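Local atomic coordinates of guanine nucleotide exchange factor p115rhogef (Homo sapiens, PDB entry 1IAP), a protein that acts as a guanine nucleotide exchange factor for Rho, and through its N-terminal RGS-like domain probably binds heterotrimeric G protein alpha subunits. Residues 33-38 and 179-184. Sequence-based numbering, arbitrary orientation.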
ATOM      1  N   PRO A  33       1.639  -6.898  -4.105  1.00 22.67           N
ATOM      2  CA  PRO A  33       0.625  -6.284  -4.967  1.00 24.90           C
ATOM      3  C   PRO A  33      -0.077  -5.050  -4.401  1.00 22.36           C
ATOM      4  O   PRO A  33      -0.166  -4.024  -5.077  1.00 19.21           O
ATOM      5  CB  PRO A  33      -0.350  -7.434  -5.207  1.00 28.71           C
ATOM      6  CG  PRO A  33       0.556  -8.623  -5.218  1.00 23.54           C
ATOM      7  CD  PRO A  33       1.428  -8.353  -4.016  1.00 26.29           C
ATOM      8  N   LEU A  34      -0.579  -5.147  -3.176  1.00 21.31           N
ATOM      9  CA  LEU A  34      -1.268  -4.022  -2.554  1.00 18.75           C
ATOM     10  C   LEU A  34      -0.300  -2.879  -2.269  1.00 15.46           C
ATOM     11  O   LEU A  34      -0.608  -1.734  -2.551  1.00 19.76           O
ATOM     12  CB  LEU A  34      -1.965  -4.451  -1.254  1.00 22.21           C
ATOM     13  CG  LEU A  34      -2.713  -3.375  -0.443  1.00 21.96           C
ATOM     14  CD1 LEU A  34      -3.796  -2.691  -1.284  1.00 19.11           C
ATOM     15  CD2 LEU A  34      -3.334  -4.011   0.791  1.00 24.14           C
ATOM     16  N   LEU A  35       0.878  -3.205  -1.740  1.00 19.09           N
ATOM     17  CA  LEU A  35       1.875  -2.187  -1.421  1.00 22.70           C
ATOM     18  C   LEU A  35       2.336  -1.458  -2.679  1.00 22.24           C
ATOM     19  O   LEU A  35       2.576  -0.253  -2.655  1.00 22.45           O
ATOM     20  CB  LEU A  35       3.070  -2.818  -0.706  1.00 19.16           C
ATOM     21  CG  LEU A  35       2.776  -3.395   0.682  1.00 21.99           C
ATOM     22  CD1 LEU A  35       3.994  -4.132   1.199  1.00 20.51           C
ATOM     23  CD2 LEU A  35       2.347  -2.286   1.638  1.00 18.09           C
ATOM     24  N   CYS A  36       2.436  -2.202  -3.773  1.00 23.05           N
ATOM     25  CA  CYS A  36       2.849  -1.657  -5.059  1.00 21.42           C
ATOM     26  C   CYS A  36       1.836  -0.618  -5.548  1.00 21.63           C
ATOM     27  O   CYS A  36       2.205   0.485  -5.954  1.00 21.26           O
ATOM     28  CB  CYS A  36       2.996  -2.795  -6.072  1.00 22.85           C
ATOM     29  SG  CYS A  36       3.375  -2.270  -7.750  1.00 23.23           S
ATOM     30  N   CYS A  37       0.553  -0.963  -5.465  1.00 19.05           N
ATOM     31  CA  CYS A  37      -0.516  -0.066  -5.888  1.00 23.59           C
ATOM     32  C   CYS A  37      -0.532   1.222  -5.067  1.00 27.04           C
ATOM     33  O   CYS A  37      -0.756   2.304  -5.607  1.00 25.40           O
ATOM     34  CB  CYS A  37      -1.876  -0.760  -5.778  1.00 24.06           C
ATOM     35  SG  CYS A  37      -2.193  -2.012  -7.047  1.00 26.99           S
ATOM     36  N   LEU A  38      -0.292   1.101  -3.763  1.00 20.74           N
ATOM     37  CA  LEU A  38      -0.284   2.269  -2.884  1.00 18.43           C
ATOM     38  C   LEU A  38       0.887   3.196  -3.224  1.00 21.09           C
ATOM     39  O   LEU A  38       0.720   4.412  -3.300  1.00 23.03           O
ATOM     40  CB  LEU A  38      -0.215   1.837  -1.412  1.00 20.45           C
ATOM     41  CG  LEU A  38      -1.352   0.957  -0.879  1.00 26.19           C
ATOM     42  CD1 LEU A  38      -1.105   0.593   0.596  1.00 23.05           C
ATOM     43  CD2 LEU A  38      -2.685   1.674  -1.031  1.00 21.49           C
ATOM     44  N   ASN A 179       8.660  -1.058   6.190  1.00 21.45           N
ATOM     45  CA  ASN A 179       9.180   0.147   5.536  1.00 19.69           C
ATOM     46  C   ASN A 179       8.180   0.657   4.505  1.00 16.18           C
ATOM     47  O   ASN A 179       7.885   1.853   4.432  1.00 20.02           O
ATOM     48  CB  ASN A 179      10.505  -0.155   4.823  1.00 27.59           C
ATOM     49  CG  ASN A 179      11.639  -0.420   5.785  1.00 21.38           C
ATOM     50  OD1 ASN A 179      11.549  -0.094   6.963  1.00 24.60           O
ATOM     51  ND2 ASN A 179      12.719  -1.011   5.286  1.00 29.61           N
ATOM     52  N   ALA A 180       7.666  -0.264   3.699  1.00 20.03           N
ATOM     53  CA  ALA A 180       6.707   0.071   2.655  1.00 12.60           C
ATOM     54  C   ALA A 180       5.444   0.704   3.222  1.00 22.57           C
ATOM     55  O   ALA A 180       4.959   1.714   2.700  1.00 19.55           O
ATOM     56  CB  ALA A 180       6.360  -1.172   1.842  1.00 19.05           C
ATOM     57  N   ILE A 181       4.900   0.107   4.281  1.00 12.35           N
ATOM     58  CA  ILE A 181       3.695   0.654   4.902  1.00 14.67           C
ATOM     59  C   ILE A 181       4.041   2.003   5.532  1.00 19.24           C
ATOM     60  O   ILE A 181       3.308   2.976   5.368  1.00 18.86           O
ATOM     61  CB  ILE A 181       3.111  -0.320   5.962  1.00 16.90           C
ATOM     62  CG1 ILE A 181       2.557  -1.564   5.259  1.00 22.39           C
ATOM     63  CG2 ILE A 181       2.004   0.353   6.759  1.00 17.50           C
ATOM     64  CD1 ILE A 181       2.245  -2.724   6.188  1.00 21.61           C
ATOM     65  N   GLY A 182       5.199   2.070   6.181  1.00 16.16           N
ATOM     66  CA  GLY A 182       5.629   3.309   6.805  1.00 21.33           C
ATOM     67  C   GLY A 182       5.703   4.453   5.812  1.00 25.01           C
ATOM     68  O   GLY A 182       5.210   5.554   6.074  1.00 25.37           O
ATOM     69  N   LEU A 183       6.267   4.171   4.640  1.00 23.47           N
ATOM     70  CA  LEU A 183       6.414   5.172   3.594  1.00 22.32           C
ATOM     71  C   LEU A 183       5.076   5.747   3.152  1.00 24.75           C
ATOM     72  O   LEU A 183       4.906   6.966   3.080  1.00 20.23           O
ATOM     73  CB  LEU A 183       7.159   4.580   2.390  1.00 25.42           C
ATOM     74  CG  LEU A 183       7.556   5.550   1.271  1.00 26.16           C
ATOM     75  CD1 LEU A 183       8.545   6.574   1.811  1.00 29.56           C
ATOM     76  CD2 LEU A 183       8.177   4.776   0.121  1.00 29.41           C
ATOM     77  N   TYR A 184       4.110   4.873   2.894  1.00 18.14           N
ATOM     78  CA  TYR A 184       2.802   5.320   2.446  1.00 17.45           C
ATOM     79  C   TYR A 184       1.996   6.023   3.541  1.00 17.72           C
ATOM     80  O   TYR A 184       1.271   6.980   3.264  1.00 21.20           O
ATOM     81  CB  TYR A 184       1.998   4.153   1.859  1.00 16.98           C
ATOM     82  CG  TYR A 184       0.718   4.613   1.205  1.00 19.43           C
ATOM     83  CD1 TYR A 184       0.732   5.175  -0.072  1.00 17.94           C
ATOM     84  CD2 TYR A 184      -0.497   4.539   1.876  1.00 21.96           C
ATOM     85  CE1 TYR A 184      -0.436   5.659  -0.661  1.00 22.77           C
ATOM     86  CE2 TYR A 184      -1.671   5.019   1.293  1.00 20.56           C
ATOM     87  CZ  TYR A 184      -1.630   5.574   0.028  1.00 23.67           C
ATOM     88  OH  TYR A 184      -2.784   6.040  -0.550  1.00 24.42           O
TER
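L35 and L38 on helix 32-43 meet A180, I181 and Y184 on helix 171-187, mainly through apolar and aromatic surfaces. The short helical segments run in nearly the same direction, 28° apart, with axes 10.2 Å apart at closest approach.

The aliphatic part centres on L35, whose two methyls divide its neighbours between them. CD1 of L35 rests on CB of A180 at 3.8 Å, while its CD2 touches CG1 of I181 at 3.7 Å. Alanine suits this place because its lone methyl lets the branched end of leucine settle close to the backbone. With chi1 at -66°, CG of L35 lies opposite its own carbonyl carbon, which carries the fork across to both residues.

The aromatic part is a CH-pi contact. CB of L38 sits over one face of the Y184 ring, 3.8 Å from the centroid and 16° off the ring normal. The two methyls of L38 lie over the same face, CD1 above the ring's CD2 side and CD2 between CE2 and CZ, 4.2 Å from CZ of Y184. The carbonyl oxygen of L38 lies beyond the ring's rim and above its plane, 3.1 Å from CE1 of Y184. A tyrosine fits here because its flat face accepts leucine while its hydroxyl hydrogen-bonds to the backbone oxygen of K12. With an alanine in place of Y184, L38 would probably lose the ring face under its CB and methyls, and the oxygen of K12 its hydroxyl donor.

All five residues are buried near the centre of the chain. No hydrogen bond joins the two segments, but the backbone oxygen of A180 accepts one from NE2 of H39, on helix 32-43. Close packing and exclusion of water probably supply much of the rest of what joins these sequence-distant helices of the RGS-like domain.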